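Local coordinates for protein MJ1225 (Methanocaldococcus jannaschii, PDB 3KH5) that binds adenine nucleotides through its CBS domains and is probably an archaeal counterpart of the AMPK gamma subunit, at residues L167-R181 and G192-G204. Numbering follows the deposited sequence.
Sequences LKDVARTMVRNGFRR and GIITSTDFIKLLG. With ADP (adenosine-5'-diphosphate), chain E; AMP (adenosine monophosphate), chain C.
Phe199 plugs into helix 167-177 as a knob between Leu167, Val170, Ala171 and Met174. Leu167 CG sits over the ring face, 3.8 Å from its centroid, and Val170 CG1 meets the edge at CZ. The extended Met174 chain runs against the Phe199 side chain, and Met174 SD lies obliquely to the ring, 3.7 Å from Phe199 CE2, a Met-aromatic contact. Leu167 CG stands anti to the backbone N (chi1 -175°), which lays the branch over the face; CD1 also meets Leu202 CD2 tip to tip. Beyond this apolar layer, Ser196 N donates to Arg180 O at 2.9 Å. Arg181 and Thr195 form an antiparallel non-hydrogen-bonded pair, with Arg181 CB against Thr195 CG2. Two nucleotides flank this junction. Arg180 N and Arg181 N donate to ADP O3B and O2B. Arg181 has a nearly eclipsed chi1 (1°) and a bend at chi2, and its guanidinium bridges the nucleotides: NE and NH2 hold ADP O1B, and Arg181 NH1 reaches AMP O3P at 2.6 Å. Thr195 OG1 donates to AMP O2P. Asp198 OD1 and OD2 accept from AMP O3' and O2', and OD2 also accepts from Thr195 N in a capping box. The Phe179 ring lies flat on the ADP adenine; with an alanine in its place the adenine would probably be freer to shift. Arg180 salt-bridges a further ADP. Arg180 NH2 and Arg181 NH1, both donors, lie 3.0 Å apart, which the surrounding phosphates of this CBS-domain site probably make tolerable.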
loop_
_atom_site.group_PDB
_atom_site.type_symbol
_atom_site.label_atom_id
_atom_site.label_comp_id
_atom_site.label_asym_id
_atom_site.label_seq_id
_atom_site.Cartn_x
_atom_site.Cartn_y
_atom_site.Cartn_z
ATOM N N LEU A 167 15.267 -8.864 -2.294
ATOM C CA LEU A 167 14.350 -7.827 -1.797
ATOM C C LEU A 167 14.730 -6.428 -2.277
ATOM O O LEU A 167 13.856 -5.631 -2.625
ATOM C CB LEU A 167 14.275 -7.863 -0.261
ATOM C CG LEU A 167 13.299 -6.938 0.486
ATOM C CD1 LEU A 167 12.948 -7.511 1.849
ATOM C CD2 LEU A 167 13.847 -5.518 0.644
ATOM N N LYS A 168 16.029 -6.139 -2.293
ATOM C CA LYS A 168 16.531 -4.848 -2.752
ATOM C C LYS A 168 16.070 -4.497 -4.179
ATOM O O LYS A 168 15.809 -3.329 -4.469
ATOM C CB LYS A 168 18.060 -4.781 -2.616
ATOM C CG LYS A 168 18.840 -5.567 -3.664
ATOM C CD LYS A 168 20.217 -5.984 -3.158
ATOM C CE LYS A 168 21.224 -6.098 -4.301
ATOM N NZ LYS A 168 20.725 -6.886 -5.480
ATOM N N ASP A 169 15.949 -5.504 -5.051
ATOM C CA ASP A 169 15.562 -5.286 -6.455
ATOM C C ASP A 169 14.051 -5.253 -6.643
ATOM O O ASP A 169 13.541 -4.464 -7.438
ATOM C CB ASP A 169 16.179 -6.345 -7.378
ATOM C CG ASP A 169 17.702 -6.318 -7.373
ATOM O OD1 ASP A 169 18.296 -5.218 -7.457
ATOM O OD2 ASP A 169 18.311 -7.405 -7.291
ATOM N N VAL A 170 13.340 -6.121 -5.927
ATOM C CA VAL A 170 11.881 -6.076 -5.913
ATOM C C VAL A 170 11.390 -4.736 -5.357
ATOM O O VAL A 170 10.416 -4.178 -5.859
ATOM C CB VAL A 170 11.283 -7.256 -5.117
ATOM C CG1 VAL A 170 9.769 -7.111 -4.960
ATOM C CG2 VAL A 170 11.615 -8.565 -5.806
ATOM N N ALA A 171 12.075 -4.220 -4.332
ATOM C CA ALA A 171 11.747 -2.917 -3.738
ATOM C C ALA A 171 11.819 -1.780 -4.756
ATOM O O ALA A 171 10.974 -0.878 -4.766
ATOM C CB ALA A 171 12.664 -2.626 -2.556
ATOM N N ARG A 172 12.858 -1.821 -5.587
ATOM C CA ARG A 172 13.011 -0.900 -6.703
ATOM C C ARG A 172 11.826 -1.001 -7.638
ATOM O O ARG A 172 11.235 0.009 -8.012
ATOM C CB ARG A 172 14.271 -1.250 -7.473
ATOM C CG ARG A 172 15.522 -0.814 -6.793
ATOM C CD ARG A 172 15.989 0.458 -7.428
ATOM N NE ARG A 172 17.411 0.344 -7.701
ATOM C CZ ARG A 172 18.256 1.365 -7.723
ATOM N NH1 ARG A 172 17.828 2.599 -7.486
ATOM N NH2 ARG A 172 19.540 1.151 -7.980
ATOM N N THR A 173 11.480 -2.235 -8.007
ATOM C CA THR A 173 10.369 -2.484 -8.915
ATOM C C THR A 173 9.081 -1.899 -8.356
ATOM O O THR A 173 8.334 -1.255 -9.089
ATOM C CB THR A 173 10.187 -3.991 -9.215
ATOM O OG1 THR A 173 11.416 -4.534 -9.708
ATOM C CG2 THR A 173 9.104 -4.215 -10.259
ATOM N N MET A 174 8.829 -2.109 -7.064
ATOM C CA MET A 174 7.613 -1.593 -6.436
ATOM C C MET A 174 7.572 -0.067 -6.471
ATOM O O MET A 174 6.575 0.531 -6.888
ATOM C CB MET A 174 7.504 -2.069 -4.982
ATOM C CG MET A 174 7.144 -3.534 -4.798
ATOM S SD MET A 174 7.061 -3.979 -3.047
ATOM C CE MET A 174 6.538 -5.690 -3.190
ATOM N N VAL A 175 8.658 0.557 -6.020
ATOM C CA VAL A 175 8.706 2.007 -5.844
ATOM C C VAL A 175 8.733 2.770 -7.173
ATOM O O VAL A 175 8.015 3.765 -7.329
ATOM C CB VAL A 175 9.870 2.429 -4.910
ATOM C CG1 VAL A 175 10.093 3.940 -4.941
ATOM C CG2 VAL A 175 9.596 1.963 -3.482
ATOM N N ARG A 176 9.536 2.297 -8.127
ATOM C CA ARG A 176 9.598 2.915 -9.461
ATOM C C ARG A 176 8.262 2.856 -10.204
ATOM O O ARG A 176 7.889 3.805 -10.899
ATOM C CB ARG A 176 10.679 2.264 -10.330
ATOM C CG ARG A 176 12.122 2.441 -9.845
ATOM C CD ARG A 176 12.613 3.891 -9.947
ATOM N NE ARG A 176 12.161 4.589 -11.150
ATOM C CZ ARG A 176 12.126 5.915 -11.263
ATOM N NH1 ARG A 176 12.516 6.681 -10.249
ATOM N NH2 ARG A 176 11.697 6.481 -12.385
ATOM N N ASN A 177 7.546 1.747 -10.055
ATOM C CA ASN A 177 6.292 1.555 -10.775
ATOM C C ASN A 177 5.067 2.041 -9.998
ATOM O O ASN A 177 3.970 2.153 -10.566
ATOM C CB ASN A 177 6.130 0.078 -11.122
ATOM C CG ASN A 177 7.065 -0.371 -12.224
ATOM O OD1 ASN A 177 6.784 -0.168 -13.406
ATOM N ND2 ASN A 177 8.175 -1.000 -11.846
ATOM N N GLY A 178 5.254 2.309 -8.707
ATOM C CA GLY A 178 4.154 2.682 -7.812
ATOM C C GLY A 178 3.153 1.568 -7.538
ATOM O O GLY A 178 1.961 1.837 -7.368
ATOM N N PHE A 179 3.632 0.323 -7.497
ATOM C CA PHE A 179 2.780 -0.842 -7.213
ATOM C C PHE A 179 3.147 -1.509 -5.896
ATOM O O PHE A 179 4.273 -1.991 -5.732
ATOM C CB PHE A 179 2.871 -1.902 -8.323
ATOM C CG PHE A 179 2.551 -1.391 -9.701
ATOM C CD1 PHE A 179 1.517 -0.485 -9.911
ATOM C CD2 PHE A 179 3.267 -1.851 -10.801
ATOM C CE1 PHE A 179 1.217 -0.021 -11.191
ATOM C CE2 PHE A 179 2.973 -1.394 -12.087
ATOM C CZ PHE A 179 1.945 -0.478 -12.280
ATOM N N ARG A 180 2.190 -1.557 -4.971
ATOM C CA ARG A 180 2.370 -2.228 -3.677
ATOM C C ARG A 180 2.401 -3.748 -3.788
ATOM O O ARG A 180 2.998 -4.415 -2.945
ATOM C CB ARG A 180 1.255 -1.847 -2.702
ATOM C CG ARG A 180 1.278 -0.399 -2.242
ATOM C CD ARG A 180 -0.056 0.004 -1.624
ATOM N NE ARG A 180 -0.493 -0.903 -0.560
ATOM C CZ ARG A 180 -1.597 -0.733 0.166
ATOM N NH1 ARG A 180 -2.384 0.317 -0.046
ATOM N NH2 ARG A 180 -1.914 -1.611 1.110
ATOM N N ARG A 181 1.734 -4.294 -4.807
ATOM C CA ARG A 181 1.639 -5.755 -4.940
ATOM C C ARG A 181 2.140 -6.260 -6.299
ATOM O O ARG A 181 1.703 -5.803 -7.367
ATOM C CB ARG A 181 0.221 -6.279 -4.636
ATOM C CG ARG A 181 -0.809 -5.183 -4.276
ATOM C CD ARG A 181 -1.244 -4.977 -2.819
ATOM N NE ARG A 181 -2.224 -3.916 -3.010
ATOM C CZ ARG A 181 -3.027 -3.318 -2.115
ATOM N NH1 ARG A 181 -3.073 -3.668 -0.793
ATOM N NH2 ARG A 181 -3.835 -2.339 -2.586
ATOM N N GLY A 192 3.307 -17.169 -6.487
ATOM C CA GLY A 192 3.128 -16.429 -5.245
ATOM C C GLY A 192 2.744 -14.973 -5.450
ATOM O O GLY A 192 2.512 -14.528 -6.574
ATOM N N ILE A 193 2.665 -14.239 -4.346
ATOM C CA ILE A 193 2.460 -12.793 -4.368
ATOM C C ILE A 193 3.324 -12.164 -3.269
ATOM O O ILE A 193 3.545 -12.770 -2.217
ATOM C CB ILE A 193 0.955 -12.416 -4.205
ATOM C CG1 ILE A 193 0.697 -10.948 -4.593
ATOM C CG2 ILE A 193 0.442 -12.745 -2.793
ATOM C CD1 ILE A 193 -0.778 -10.602 -4.830
ATOM N N ILE A 194 3.824 -10.963 -3.532
ATOM C CA ILE A 194 4.628 -10.216 -2.571
ATOM C C ILE A 194 4.126 -8.765 -2.554
ATOM O O ILE A 194 3.854 -8.188 -3.614
ATOM C CB ILE A 194 6.153 -10.322 -2.910
ATOM C CG1 ILE A 194 7.016 -9.779 -1.764
ATOM C CG2 ILE A 194 6.497 -9.632 -4.234
ATOM C CD1 ILE A 194 7.172 -10.748 -0.602
ATOM N N THR A 195 3.964 -8.196 -1.356
ATOM C CA THR A 195 3.481 -6.813 -1.210
ATOM C C THR A 195 4.409 -5.997 -0.303
ATOM O O THR A 195 5.250 -6.568 0.390
ATOM C CB THR A 195 2.012 -6.740 -0.684
ATOM O OG1 THR A 195 1.976 -6.994 0.726
ATOM C CG2 THR A 195 1.101 -7.736 -1.414
ATOM N N SER A 196 4.257 -4.671 -0.306
ATOM C CA SER A 196 5.069 -3.795 0.552
ATOM C C SER A 196 4.920 -4.123 2.046
ATOM O O SER A 196 5.852 -3.925 2.830
ATOM C CB SER A 196 4.738 -2.324 0.298
ATOM O OG SER A 196 3.375 -2.044 0.574
ATOM N N THR A 197 3.743 -4.636 2.414
ATOM C CA THR A 197 3.408 -5.076 3.777
ATOM C C THR A 197 4.323 -6.212 4.259
ATOM O O THR A 197 4.766 -6.224 5.417
ATOM C CB THR A 197 1.909 -5.508 3.845
ATOM O OG1 THR A 197 1.074 -4.342 3.819
ATOM C CG2 THR A 197 1.604 -6.300 5.107
ATOM N N ASP A 198 4.599 -7.154 3.359
ATOM C CA ASP A 198 5.539 -8.247 3.614
ATOM C C ASP A 198 6.921 -7.721 3.989
ATOM O O ASP A 198 7.605 -8.301 4.837
ATOM C CB ASP A 198 5.651 -9.145 2.378
ATOM C CG ASP A 198 4.365 -9.888 2.078
ATOM O OD1 ASP A 198 3.772 -10.460 3.016
ATOM O OD2 ASP A 198 3.943 -9.908 0.902
ATOM N N PHE A 199 7.323 -6.622 3.352
ATOM C CA PHE A 199 8.616 -6.011 3.629
ATOM C C PHE A 199 8.649 -5.379 5.044
ATOM O O PHE A 199 9.673 -5.489 5.740
ATOM C CB PHE A 199 9.050 -5.044 2.498
ATOM C CG PHE A 199 9.302 -5.724 1.144
ATOM C CD1 PHE A 199 9.230 -7.114 1.003
ATOM C CD2 PHE A 199 9.642 -4.966 0.021
ATOM C CE1 PHE A 199 9.466 -7.730 -0.233
ATOM C CE2 PHE A 199 9.885 -5.577 -1.220
ATOM C CZ PHE A 199 9.795 -6.961 -1.342
ATOM N N ILE A 200 7.532 -4.766 5.476
ATOM C CA ILE A 200 7.413 -4.235 6.852
ATOM C C ILE A 200 7.421 -5.349 7.893
ATOM O O ILE A 200 8.055 -5.225 8.957
ATOM C CB ILE A 200 6.089 -3.448 7.120
ATOM C CG1 ILE A 200 5.707 -2.499 5.955
ATOM C CG2 ILE A 200 6.193 -2.639 8.445
ATOM C CD1 ILE A 200 6.710 -1.384 5.715
ATOM N N LYS A 201 6.683 -6.418 7.602
ATOM C CA LYS A 201 6.569 -7.564 8.499
ATOM C C LYS A 201 7.922 -8.231 8.699
ATOM O O LYS A 201 8.236 -8.684 9.803
ATOM C CB LYS A 201 5.571 -8.584 7.952
ATOM C CG LYS A 201 4.111 -8.170 8.048
ATOM C CD LYS A 201 3.237 -9.208 7.358
ATOM C CE LYS A 201 1.778 -9.080 7.766
ATOM N NZ LYS A 201 0.919 -10.050 7.027
ATOM N N LEU A 202 8.714 -8.292 7.629
ATOM C CA LEU A 202 10.070 -8.818 7.709
ATOM C C LEU A 202 10.910 -8.008 8.698
ATOM O O LEU A 202 11.656 -8.582 9.488
ATOM C CB LEU A 202 10.735 -8.851 6.328
ATOM C CG LEU A 202 12.116 -9.519 6.251
ATOM C CD1 LEU A 202 12.077 -10.978 6.716
ATOM C CD2 LEU A 202 12.669 -9.440 4.844
ATOM N N LEU A 203 10.767 -6.683 8.656
ATOM C CA LEU A 203 11.498 -5.782 9.548
ATOM C C LEU A 203 11.196 -6.016 11.022
ATOM O O LEU A 203 12.098 -5.971 11.859
ATOM C CB LEU A 203 11.218 -4.322 9.190
ATOM C CG LEU A 203 11.995 -3.748 8.005
ATOM C CD1 LEU A 203 11.669 -2.274 7.850
ATOM C CD2 LEU A 203 13.503 -3.951 8.162
ATOM N N GLY A 204 9.926 -6.265 11.332
ATOM C CA GLY A 204 9.517 -6.556 12.698
ATOM C C GLY A 204 9.601 -8.025 13.076
ATOM O O GLY A 204 8.853 -8.480 13.943
HETATM P PB ADP E . -1.505 -1.540 -5.989
HETATM O O1B ADP E . -2.464 -1.875 -4.904
HETATM O O2B ADP E . -0.543 -2.818 -6.389
HETATM O O3B ADP E . -0.486 -0.339 -5.615
HETATM P PA ADP E . -3.106 0.215 -7.616
HETATM O O1A ADP E . -4.534 0.201 -7.217
HETATM O O2A ADP E . -2.256 1.437 -6.996
HETATM O O3A ADP E . -2.311 -1.162 -7.315
HETATM O "O5'" ADP E . -2.955 0.192 -9.201
HETATM C "C5'" ADP E . -3.298 1.291 -10.064
HETATM C "C4'" ADP E . -3.391 0.699 -11.496
HETATM O "O4'" ADP E . -2.148 -0.032 -11.756
HETATM C "C3'" ADP E . -4.542 -0.312 -11.645
HETATM O "O3'" ADP E . -5.087 -0.224 -12.966
HETATM C "C2'" ADP E . -3.865 -1.670 -11.436
HETATM O "O2'" ADP E . -4.539 -2.715 -12.158
HETATM C "C1'" ADP E . -2.453 -1.436 -11.996
HETATM N N9 ADP E . -1.458 -2.345 -11.324
HETATM C C8 ADP E . -1.376 -2.636 -10.021
HETATM N N7 ADP E . -0.371 -3.489 -9.809
HETATM C C5 ADP E . 0.195 -3.750 -10.978
HETATM C C6 ADP E . 1.264 -4.549 -11.373
HETATM N N6 ADP E . 1.953 -5.262 -10.482
HETATM N N1 ADP E . 1.590 -4.586 -12.676
HETATM C C2 ADP E . 0.906 -3.881 -13.572
HETATM N N3 ADP E . -0.117 -3.109 -13.223
HETATM C C4 ADP E . -0.494 -3.023 -11.939
HETATM P P AMP C . -1.642 -5.830 1.541
HETATM O O1P AMP C . -2.187 -5.031 2.668
HETATM O O2P AMP C . -0.344 -5.118 0.896
HETATM O O3P AMP C . -2.696 -5.969 0.317
HETATM O "O5'" AMP C . -1.180 -7.310 1.952
HETATM C "C5'" AMP C . -1.387 -7.874 3.270
HETATM C "C4'" AMP C . -1.097 -9.377 3.238
HETATM O "O4'" AMP C . -2.049 -9.933 2.286
HETATM C "C3'" AMP C . 0.314 -9.566 2.649
HETATM O "O3'" AMP C . 1.008 -10.635 3.325
HETATM C "C2'" AMP C . 0.036 -9.959 1.199
HETATM O "O2'" AMP C . 1.055 -10.843 0.720
HETATM C "C1'" AMP C . -1.311 -10.681 1.306
HETATM N N9 AMP C . -2.078 -10.657 0.026
HETATM C C8 AMP C . -2.351 -9.586 -0.726
HETATM N N7 AMP C . -3.056 -9.954 -1.795
HETATM C C5 AMP C . -3.231 -11.269 -1.721
HETATM C C6 AMP C . -3.875 -12.193 -2.529
HETATM N N6 AMP C . -4.479 -11.797 -3.648
HETATM N N1 AMP C . -3.877 -13.488 -2.161
HETATM C C2 AMP C . -3.276 -13.890 -1.044
HETATM N N3 AMP C . -2.653 -13.031 -0.249
HETATM C C4 AMP C . -2.616 -11.721 -0.563
HETATM O O HOH W 1 0.823 -3.131 0.457
#